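Local coordinates for protein Exo-1,5-alpha-L-arabinofuranobiosidase (Gibberella zeae, PDB 2YDT) that probably hydrolyses alpha-1,5-linked L-arabinan from the chain end, releasing arabinobiose, and here holds an arabinofuranose and an iminosugar inhibitor in its pocket, at residues A[177-183]-A[206-212]. Numbering follows the deposited sequence.
Sequences ATHSQKL and YYARPGM. With EDG (1,4-dideoxy-1,4-imino-L-arabinitol), chain B.
With CG anti to the backbone N (chi1 -167°) and an extended chain beyond it, Q181 spans the gap to 206-212, while R209, bent at chi3 (66°), turns its guanidinium back toward S180. Glutamine suits its place because one amide both gives and takes. Its NE2 donates to P210 O at 2.9 Å, nearly straight and in the plane of the Q181 amide, although the donor stands above the carbonyl plane of P210. Since P210 O can only accept, this bond sets which way round the amide lies; in agreement, NE2 donates to O2' of the iminosugar EDG, and OE1 accepts from EDG O3' at 2.8 Å. The flat guanidinium of R209 meets S180 OG edge-on, NH1 donating at 2.9 Å, while Q181 CB lies over one of its faces. Its NH2 comes 2.9 Å from EDG O3' and is hydrogen-bonded to Q173 OE1. In the six-bladed beta-propeller, both segments lead into strands of successive blades: 209-217 is the innermost strand of its blade, and 182-188 belongs to the blade before. EDG sits at the central pocket, so this seam between blades forms part of its wall. G211, lacking a side chain, lets EDG O2' approach its CA to 3.4 Å. Branched L183 and the P210 ring offer apolar surfaces that slide past each other, CD1 to CB 3.7 Å, both touching Y227. At the outer end, S180 N donates to Y206 O at 2.8 Å and lies over one face of the Y206 ring, toward its rim; the long tyrosine flanks 177-180 while its hydroxyl reaches N176 O. Serine's short hydroxyl, besides taking the R209 bond, meets a water that donates to Y207 O.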
loop_
_atom_site.group_PDB
_atom_site.type_symbol
_atom_site.label_atom_id
_atom_site.label_comp_id
_atom_site.label_asym_id
_atom_site.label_seq_id
_atom_site.Cartn_x
_atom_site.Cartn_y
_atom_site.Cartn_z
ATOM N N ALA A 177 16.942 -19.231 1.038
ATOM C CA ALA A 177 17.104 -20.658 0.749
ATOM C C ALA A 177 15.820 -21.455 0.911
ATOM O O ALA A 177 15.797 -22.614 0.561
ATOM C CB ALA A 177 18.227 -21.253 1.611
ATOM N N THR A 178 14.742 -20.841 1.435
ATOM C CA THR A 178 13.516 -21.519 1.751
ATOM C C THR A 178 12.272 -20.891 1.104
ATOM O O THR A 178 11.337 -21.580 0.749
ATOM C CB THR A 178 13.310 -21.518 3.271
ATOM O OG1 THR A 178 14.528 -21.960 3.909
ATOM C CG2 THR A 178 12.180 -22.453 3.677
ATOM N N HIS A 179 12.271 -19.563 0.945
ATOM C CA HIS A 179 11.163 -18.877 0.278
ATOM C C HIS A 179 11.668 -17.769 -0.631
ATOM O O HIS A 179 12.301 -16.845 -0.165
ATOM C CB HIS A 179 10.186 -18.287 1.316
ATOM C CG HIS A 179 9.688 -19.289 2.299
ATOM N ND1 HIS A 179 8.689 -20.203 2.015
ATOM C CD2 HIS A 179 10.039 -19.492 3.590
ATOM C CE1 HIS A 179 8.485 -20.961 3.081
ATOM N NE2 HIS A 179 9.284 -20.546 4.055
ATOM N N SER A 180 11.378 -17.867 -1.931
ATOM C CA SER A 180 11.769 -16.806 -2.874
ATOM C C SER A 180 11.353 -15.438 -2.309
ATOM O O SER A 180 12.145 -14.455 -2.320
ATOM C CB SER A 180 11.130 -17.054 -4.254
ATOM O OG SER A 180 11.494 -16.062 -5.186
ATOM N N GLN A 181 10.141 -15.376 -1.791
ATOM C CA GLN A 181 9.719 -14.262 -0.950
ATOM C C GLN A 181 8.679 -14.797 0.044
ATOM O O GLN A 181 7.954 -15.767 -0.252
ATOM C CB GLN A 181 9.115 -13.123 -1.754
ATOM C CG GLN A 181 8.933 -11.818 -0.971
ATOM C CD GLN A 181 8.510 -10.655 -1.847
ATOM O OE1 GLN A 181 9.344 -9.917 -2.341
ATOM N NE2 GLN A 181 7.196 -10.546 -2.131
ATOM N N LYS A 182 8.613 -14.161 1.215
ATOM C CA LYS A 182 7.548 -14.397 2.177
ATOM C C LYS A 182 7.087 -13.038 2.721
ATOM O O LYS A 182 7.661 -12.012 2.380
ATOM C CB LYS A 182 8.005 -15.351 3.291
ATOM C CG LYS A 182 9.133 -14.802 4.163
ATOM C CD LYS A 182 9.524 -15.762 5.296
ATOM C CE LYS A 182 10.550 -15.201 6.238
ATOM N NZ LYS A 182 10.889 -16.280 7.289
ATOM N N LEU A 183 6.046 -13.052 3.537
ATOM C CA LEU A 183 5.415 -11.868 4.114
ATOM C C LEU A 183 5.601 -11.925 5.621
ATOM O O LEU A 183 5.411 -12.983 6.237
ATOM C CB LEU A 183 3.919 -11.814 3.760
ATOM C CG LEU A 183 3.675 -11.551 2.291
ATOM C CD1 LEU A 183 2.217 -11.742 1.929
ATOM C CD2 LEU A 183 4.121 -10.102 1.940
ATOM N N TYR A 206 9.190 -23.239 -2.975
ATOM C CA TYR A 206 10.253 -22.233 -2.901
ATOM C C TYR A 206 9.927 -21.065 -3.818
ATOM O O TYR A 206 10.195 -19.894 -3.485
ATOM C CB TYR A 206 11.614 -22.796 -3.322
ATOM C CG TYR A 206 12.642 -21.727 -3.353
ATOM C CD1 TYR A 206 13.266 -21.306 -2.186
ATOM C CD2 TYR A 206 12.968 -21.084 -4.535
ATOM C CE1 TYR A 206 14.161 -20.259 -2.199
ATOM C CE2 TYR A 206 13.888 -20.097 -4.550
ATOM C CZ TYR A 206 14.474 -19.667 -3.397
ATOM O OH TYR A 206 15.377 -18.628 -3.435
ATOM N N TYR A 207 9.434 -21.367 -5.017
ATOM C CA TYR A 207 9.272 -20.328 -6.020
ATOM C C TYR A 207 8.051 -19.430 -5.829
ATOM O O TYR A 207 7.910 -18.448 -6.531
ATOM C CB TYR A 207 9.307 -20.951 -7.415
ATOM C CG TYR A 207 10.709 -21.418 -7.720
ATOM C CD1 TYR A 207 11.725 -20.485 -7.951
ATOM C CD2 TYR A 207 11.033 -22.759 -7.711
ATOM C CE1 TYR A 207 13.007 -20.878 -8.194
ATOM C CE2 TYR A 207 12.331 -23.160 -7.952
ATOM C CZ TYR A 207 13.295 -22.221 -8.199
ATOM O OH TYR A 207 14.593 -22.637 -8.427
ATOM N N ALA A 208 7.174 -19.748 -4.860
ATOM C CA ALA A 208 6.051 -18.878 -4.535
ATOM C C ALA A 208 6.573 -17.550 -3.985
ATOM O O ALA A 208 7.574 -17.508 -3.295
ATOM C CB ALA A 208 5.120 -19.512 -3.510
ATOM N N ARG A 209 5.862 -16.491 -4.324
ATOM C CA ARG A 209 6.238 -15.104 -3.948
ATOM C C ARG A 209 4.981 -14.358 -3.518
ATOM O O ARG A 209 4.495 -13.450 -4.198
ATOM C CB ARG A 209 6.959 -14.375 -5.078
ATOM C CG ARG A 209 8.320 -14.944 -5.398
ATOM C CD ARG A 209 8.888 -14.298 -6.657
ATOM N NE ARG A 209 9.151 -12.894 -6.422
ATOM C CZ ARG A 209 10.174 -12.405 -5.729
ATOM N NH1 ARG A 209 11.165 -13.173 -5.297
ATOM N NH2 ARG A 209 10.221 -11.105 -5.511
ATOM N N PRO A 210 4.433 -14.704 -2.327
ATOM C CA PRO A 210 3.424 -13.827 -1.733
ATOM C C PRO A 210 4.058 -12.468 -1.477
ATOM O O PRO A 210 5.216 -12.421 -1.070
ATOM C CB PRO A 210 3.058 -14.531 -0.413
ATOM C CG PRO A 210 4.326 -15.277 -0.059
ATOM C CD PRO A 210 4.872 -15.758 -1.390
ATOM N N GLY A 211 3.315 -11.414 -1.762
ATOM C CA GLY A 211 3.854 -10.053 -1.708
ATOM C C GLY A 211 2.778 -8.991 -1.546
ATOM O O GLY A 211 1.576 -9.206 -1.784
ATOM N N MET A 212 3.232 -7.812 -1.142
ATOM C CA MET A 212 2.439 -6.552 -1.208
ATOM C C MET A 212 1.248 -6.550 -0.194
ATOM O O MET A 212 0.053 -6.524 -0.569
ATOM C CB MET A 212 1.981 -6.276 -2.648
ATOM C CG MET A 212 3.122 -6.444 -3.639
ATOM S SD MET A 212 2.864 -5.719 -5.252
ATOM C CE MET A 212 3.072 -3.961 -4.830
HETATM O "O2'" EDG B . 6.140 -8.185 -3.380
HETATM C "C2'" EDG B . 6.823 -8.231 -4.665
HETATM C "C1'" EDG B . 6.002 -7.495 -5.705
HETATM N "N4'" EDG B . 6.798 -6.311 -6.057
HETATM C "C3'" EDG B . 8.203 -7.561 -4.641
HETATM O "O3'" EDG B . 9.311 -8.487 -4.695
HETATM C "C4'" EDG B . 8.202 -6.670 -5.897
HETATM C "C5'" EDG B . 9.116 -5.475 -5.850
HETATM O "O5'" EDG B . 9.186 -4.947 -7.165
HETATM O O HOH W 1 8.115 -19.437 -1.241
HETATM O O HOH W 2 10.407 -17.248 -7.410
#